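Side-chain contacts in chromosomal replication initiator protein DNAA (Helicobacter pylori, PDB 2WP0), which probably starts and regulates chromosomal replication by binding the origin in its ATP form, domain I (the bulk of this fragment) serving oligomerization and regulator binding: residues D[27-32]-D[56-61]; D[69-74]-D[81-86]. All blocks are in the same frame, centred on the assembly; numbering follows the deposited sequence.

Interaction 1. Residues D[27-32]-D[56-61]; sequences ENYFSQ and TTITAK
Y29 and I58 bring helices 23-30 and 52-71 nearest to each other here, their CA atoms 6.8 Å apart, and no hydrogen bond crosses between the segments. The ring of Y29 carries the contact. Its CG is anti to the carbonyl carbon (chi1 -71°), which turns the CD1-CE1 side of the ring to helix 52-71. CD1 of Y29 meets CG1 of I58 at 3.8 Å, the two side chains running past each other in opposite directions. Further out, CE1 of Y29 lies 3.7 Å from CG2 of T57, whose side chain stands at about a right angle to the tyrosine; both partners come at the ring obliquely. T57 gives the ring its methyl while OG1 bonds back to the carbonyl of V53. Q32 NE2 donates to N28 O at 2.8 Å from above the carbonyl plane, folding the glutamine back over the wider, pi-type turn at 27-30. The hydroxyl of Y29 and NE2 of Q32 also hydrogen-bond to the backbone of another protein's chain. This is apolar helix-helix packing in domain I, a KH-like alpha-alpha-beta-beta-alpha-beta fold, where a partner protein binds, consistent with the domain's role in binding modulators.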
loop_
_atom_site.group_PDB
_atom_site.type_symbol
_atom_site.label_atom_id
_atom_site.label_comp_id
_atom_site.label_asym_id
_atom_site.label_seq_id
_atom_site.Cartn_x
_atom_site.Cartn_y
_atom_site.Cartn_z
ATOM N N GLU D 27 34.655 -12.218 -10.689
ATOM C CA GLU D 27 35.249 -10.881 -10.745
ATOM C C GLU D 27 34.695 -9.993 -9.641
ATOM O O GLU D 27 35.428 -9.478 -8.802
ATOM C CB GLU D 27 34.966 -10.243 -12.104
ATOM C CG GLU D 27 36.142 -9.485 -12.663
ATOM C CD GLU D 27 37.042 -10.360 -13.533
ATOM O OE1 GLU D 27 36.593 -10.757 -14.638
ATOM O OE2 GLU D 27 38.200 -10.646 -13.128
ATOM N N ASN D 28 33.382 -9.839 -9.647
ATOM C CA ASN D 28 32.704 -8.998 -8.680
ATOM C C ASN D 28 32.851 -9.468 -7.240
ATOM O O ASN D 28 32.866 -8.665 -6.309
ATOM C CB ASN D 28 31.221 -8.891 -9.036
ATOM C CG ASN D 28 30.979 -8.153 -10.349
ATOM O OD1 ASN D 28 29.912 -8.277 -10.945
ATOM N ND2 ASN D 28 31.971 -7.372 -10.799
ATOM N N TYR D 29 32.949 -10.775 -7.049
ATOM C CA TYR D 29 32.953 -11.325 -5.697
ATOM C C TYR D 29 34.292 -11.968 -5.371
ATOM O O TYR D 29 35.099 -11.398 -4.628
ATOM C CB TYR D 29 31.772 -12.307 -5.480
ATOM C CG TYR D 29 30.429 -11.606 -5.426
ATOM C CD1 TYR D 29 30.058 -10.843 -4.305
ATOM C CD2 TYR D 29 29.539 -11.680 -6.488
ATOM C CE1 TYR D 29 28.839 -10.195 -4.250
ATOM C CE2 TYR D 29 28.315 -11.029 -6.441
ATOM C CZ TYR D 29 27.975 -10.293 -5.322
ATOM O OH TYR D 29 26.774 -9.643 -5.287
ATOM N N PHE D 30 34.526 -13.141 -5.947
ATOM C CA PHE D 30 35.585 -14.022 -5.464
ATOM C C PHE D 30 36.994 -13.427 -5.492
ATOM O O PHE D 30 37.776 -13.658 -4.576
ATOM C CB PHE D 30 35.541 -15.358 -6.192
ATOM C CG PHE D 30 34.347 -16.182 -5.851
ATOM C CD1 PHE D 30 34.269 -16.845 -4.639
ATOM C CD2 PHE D 30 33.292 -16.298 -6.737
ATOM C CE1 PHE D 30 33.163 -17.626 -4.322
ATOM C CE2 PHE D 30 32.171 -17.077 -6.425
ATOM C CZ PHE D 30 32.115 -17.743 -5.223
ATOM N N SER D 31 37.306 -12.662 -6.530
ATOM C CA SER D 31 38.622 -12.045 -6.654
ATOM C C SER D 31 39.025 -11.196 -5.436
ATOM O O SER D 31 40.217 -11.070 -5.115
ATOM C CB SER D 31 38.633 -11.166 -7.890
ATOM O OG SER D 31 37.422 -10.437 -7.965
ATOM N N GLN D 32 38.020 -10.621 -4.769
ATOM C CA GLN D 32 38.205 -9.723 -3.626
ATOM C C GLN D 32 38.446 -10.442 -2.304
ATOM O O GLN D 32 38.697 -9.811 -1.271
ATOM C CB GLN D 32 36.963 -8.863 -3.461
ATOM C CG GLN D 32 36.576 -8.049 -4.683
ATOM C CD GLN D 32 35.672 -6.893 -4.308
ATOM O OE1 GLN D 32 36.038 -6.040 -3.492
ATOM N NE2 GLN D 32 34.484 -6.861 -4.888
ATOM N N THR D 56 29.194 -10.870 3.816
ATOM C CA THR D 56 27.868 -11.444 4.018
ATOM C C THR D 56 27.278 -12.058 2.754
ATOM O O THR D 56 26.728 -13.162 2.799
ATOM C CB THR D 56 26.894 -10.401 4.594
ATOM O OG1 THR D 56 27.282 -10.099 5.932
ATOM C CG2 THR D 56 25.463 -10.927 4.604
ATOM N N THR D 57 27.384 -11.348 1.630
ATOM C CA THR D 57 26.793 -11.827 0.374
ATOM C C THR D 57 27.504 -13.062 -0.130
ATOM O O THR D 57 26.883 -14.069 -0.477
ATOM C CB THR D 57 26.822 -10.756 -0.713
ATOM O OG1 THR D 57 26.136 -9.590 -0.227
ATOM C CG2 THR D 57 26.150 -11.278 -1.994
ATOM N N ILE D 58 28.823 -12.971 -0.155
ATOM C CA ILE D 58 29.608 -14.114 -0.519
ATOM C C ILE D 58 29.161 -15.277 0.372
ATOM O O ILE D 58 28.699 -16.301 -0.145
ATOM C CB ILE D 58 31.114 -13.833 -0.381
ATOM C CG1 ILE D 58 31.565 -12.815 -1.412
ATOM C CG2 ILE D 58 31.918 -15.085 -0.598
ATOM C CD1 ILE D 58 33.046 -12.637 -1.400
ATOM N N THR D 59 29.272 -15.113 1.694
ATOM C CA THR D 59 28.943 -16.201 2.626
ATOM C C THR D 59 27.549 -16.795 2.340
ATOM O O THR D 59 27.372 -18.011 2.301
ATOM C CB THR D 59 29.011 -15.771 4.105
ATOM O OG1 THR D 59 30.359 -15.794 4.579
ATOM C CG2 THR D 59 28.212 -16.729 4.945
ATOM N N ALA D 60 26.570 -15.924 2.116
ATOM C CA ALA D 60 25.211 -16.367 1.820
ATOM C C ALA D 60 25.091 -17.086 0.466
ATOM O O ALA D 60 24.417 -18.106 0.365
ATOM C CB ALA D 60 24.211 -15.195 1.925
ATOM N N LYS D 61 25.723 -16.582 -0.584
ATOM C CA LYS D 61 25.478 -17.213 -1.874
ATOM C C LYS D 61 26.519 -18.221 -2.361
ATOM O O LYS D 61 26.253 -18.960 -3.304
ATOM C CB LYS D 61 25.112 -16.195 -2.966
ATOM C CG LYS D 61 26.068 -15.047 -3.153
ATOM C CD LYS D 61 25.679 -14.258 -4.402
ATOM C CE LYS D 61 24.169 -14.154 -4.528
ATOM N NZ LYS D 61 23.750 -14.375 -5.940
#

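Interaction 2. Residues D[69-74]-D[81-86]; sequences ILSQNK and HSVDVR
L70 meets V83 and V85 where the last turn of helix 52-71 comes down on the chain entering strand 84-89. One methyl does most of the work on each valine: CG1 of V83 reaches both the stem of L70 and its CD1, the latter at 3.8 Å, and CG1 of V85 faces the same CD1. The separations modelled between L70 CB and V83 CG1 and between L70 CD1 and V85 CG1 are too short to be relied on, although the side chains clearly pack. With V85 CG1 anti to its carbonyl carbon (chi1 -60°), that methyl points to the leucine tip.

Beside this apolar patch the backbones come closest at S71 and S82, with CA atoms 4.8 Å apart. S71 OG lies against the S82 backbone, 3.2 Å from S82 C, and comes 3.3 Å from V83 N at an angle too poor for a hydrogen bond. The hydroxyl bonds instead to the carbonyl of K67, one turn back in its own helix.

Further out, the chain turns away after the helix: N73 N bonds to L70 O at 3.1 Å, and N73 ND2 makes a weak bond to I69 O. Backbone hydrogen bonds tie D84 to D43 and A45, and R86 to A45 and F47, along strand 44-49 and the residues before it, while L66 and K67 extend the packing on V85, and A45 adds to that on L70. Such packing of a connecting helix on its second parallel strand belongs to a beta-alpha-beta crossover, here strand 44-49, helix 52-71 and strand 84-89.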
loop_
_atom_site.group_PDB
_atom_site.type_symbol
_atom_site.label_atom_id
_atom_site.label_comp_id
_atom_site.label_asym_id
_atom_site.label_seq_id
_atom_site.Cartn_x
_atom_site.Cartn_y
_atom_site.Cartn_z
ATOM N N ILE D 69 33.844 -27.175 -3.090
ATOM C CA ILE D 69 35.134 -26.987 -3.759
ATOM C C ILE D 69 36.365 -27.335 -2.907
ATOM O O ILE D 69 37.266 -28.031 -3.378
ATOM C CB ILE D 69 35.274 -25.536 -4.251
ATOM C CG1 ILE D 69 34.231 -25.239 -5.333
ATOM C CG2 ILE D 69 36.702 -25.272 -4.727
ATOM C CD1 ILE D 69 34.363 -23.873 -5.931
ATOM N N LEU D 70 36.400 -26.845 -1.667
ATOM C CA LEU D 70 37.519 -27.094 -0.760
ATOM C C LEU D 70 37.640 -28.558 -0.322
ATOM O O LEU D 70 38.723 -29.152 -0.423
ATOM C CB LEU D 70 37.428 -26.197 0.472
ATOM C CG LEU D 70 37.900 -24.755 0.326
ATOM C CD1 LEU D 70 37.951 -24.057 1.686
ATOM C CD2 LEU D 70 39.261 -24.728 -0.345
ATOM N N SER D 71 36.535 -29.131 0.168
ATOM C CA SER D 71 36.506 -30.529 0.613
ATOM C C SER D 71 36.909 -31.495 -0.495
ATOM O O SER D 71 37.545 -32.522 -0.242
ATOM C CB SER D 71 35.110 -30.907 1.104
ATOM O OG SER D 71 34.684 -30.066 2.152
ATOM N N GLN D 72 36.521 -31.161 -1.721
ATOM C CA GLN D 72 36.747 -32.014 -2.877
ATOM C C GLN D 72 38.164 -31.869 -3.447
ATOM O O GLN D 72 38.498 -32.514 -4.448
ATOM C CB GLN D 72 35.715 -31.696 -3.961
ATOM C CG GLN D 72 35.885 -32.507 -5.224
ATOM C CD GLN D 72 35.679 -31.677 -6.462
ATOM O OE1 GLN D 72 35.015 -30.634 -6.420
ATOM N NE2 GLN D 72 36.248 -32.130 -7.579
ATOM N N ASN D 73 38.996 -31.038 -2.816
ATOM C CA ASN D 73 40.378 -30.848 -3.272
ATOM C C ASN D 73 41.445 -30.877 -2.166
ATOM O O ASN D 73 41.155 -30.615 -1.000
ATOM C CB ASN D 73 40.492 -29.561 -4.091
ATOM C CG ASN D 73 40.105 -29.757 -5.547
ATOM O OD1 ASN D 73 40.763 -30.492 -6.283
ATOM N ND2 ASN D 73 39.037 -29.094 -5.971
ATOM N N LYS D 74 42.675 -31.222 -2.541
ATOM C CA LYS D 74 43.821 -31.040 -1.662
ATOM C C LYS D 74 44.066 -29.542 -1.626
ATOM O O LYS D 74 43.585 -28.832 -2.500
ATOM C CB LYS D 74 45.058 -31.709 -2.251
ATOM C CG LYS D 74 45.898 -30.767 -3.129
ATOM C CD LYS D 74 45.304 -30.588 -4.521
ATOM C CE LYS D 74 45.673 -31.755 -5.423
ATOM N NZ LYS D 74 45.007 -31.666 -6.749
ATOM N N HIS D 81 37.996 -33.966 5.586
ATOM C CA HIS D 81 37.279 -34.540 4.475
ATOM C C HIS D 81 36.017 -33.707 4.231
ATOM O O HIS D 81 35.176 -34.051 3.397
ATOM C CB HIS D 81 36.952 -36.012 4.761
ATOM C CG HIS D 81 38.120 -36.806 5.282
ATOM N ND1 HIS D 81 38.057 -37.553 6.439
ATOM C CD2 HIS D 81 39.383 -36.947 4.813
ATOM C CE1 HIS D 81 39.226 -38.136 6.650
ATOM N NE2 HIS D 81 40.047 -37.785 5.681
ATOM N N SER D 82 35.918 -32.587 4.950
ATOM C CA SER D 82 34.727 -31.744 4.933
ATOM C C SER D 82 34.979 -30.276 5.313
ATOM O O SER D 82 34.055 -29.598 5.787
ATOM C CB SER D 82 33.673 -32.327 5.879
ATOM O OG SER D 82 32.425 -31.667 5.737
ATOM N N VAL D 83 36.198 -29.785 5.074
ATOM C CA VAL D 83 36.621 -28.429 5.479
ATOM C C VAL D 83 35.551 -27.327 5.447
ATOM O O VAL D 83 34.842 -27.153 4.456
ATOM C CB VAL D 83 37.861 -27.960 4.673
ATOM C CG1 VAL D 83 37.448 -27.415 3.328
ATOM C CG2 VAL D 83 38.636 -26.908 5.456
ATOM N N ASP D 84 35.456 -26.598 6.558
ATOM C CA ASP D 84 34.495 -25.508 6.743
ATOM C C ASP D 84 35.122 -24.212 6.218
ATOM O O ASP D 84 36.343 -24.047 6.255
ATOM C CB ASP D 84 34.152 -25.390 8.243
ATOM C CG ASP D 84 33.010 -24.412 8.539
ATOM O OD1 ASP D 84 32.226 -24.072 7.622
ATOM O OD2 ASP D 84 32.892 -23.991 9.718
ATOM N N VAL D 85 34.303 -23.296 5.710
ATOM C CA VAL D 85 34.821 -21.999 5.293
ATOM C C VAL D 85 34.253 -20.889 6.168
ATOM O O VAL D 85 33.060 -20.889 6.504
ATOM C CB VAL D 85 34.537 -21.694 3.813
ATOM C CG1 VAL D 85 35.180 -22.738 2.917
ATOM C CG2 VAL D 85 33.049 -21.631 3.568
ATOM N N ARG D 86 35.124 -19.962 6.553
ATOM C CA ARG D 86 34.721 -18.804 7.324
ATOM C C ARG D 86 35.361 -17.586 6.701
ATOM O O ARG D 86 36.577 -17.452 6.711
ATOM C CB ARG D 86 35.176 -18.934 8.774
ATOM C CG ARG D 86 34.762 -17.753 9.660
ATOM C CD ARG D 86 33.488 -18.092 10.453
ATOM N NE ARG D 86 33.615 -19.335 11.203
ATOM C CZ ARG D 86 32.616 -19.956 11.834
ATOM N NH1 ARG D 86 31.390 -19.439 11.819
ATOM N NH2 ARG D 86 32.837 -21.108 12.484
#

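Helix 52-71 takes part in both contacts, first along its early turns and then at its C-terminal end, and the two centres lie about 17 Å apart on opposite sides of the chain's centre. Interaction 1 joins helix to helix through residues that are all buried, with an aromatic ring against aliphatic groups and chains of another protein packing beside it, one of them on Y29 and T57. Interaction 2 joins helix to strand: a buried aliphatic patch gives way to solvent-exposed H81 and S82, and no other chain of the assembly reaches it. Neither contact has a cross-segment hydrogen bond, so side-chain packing links the helix to helix 23-30 at one end and the sheet at the other.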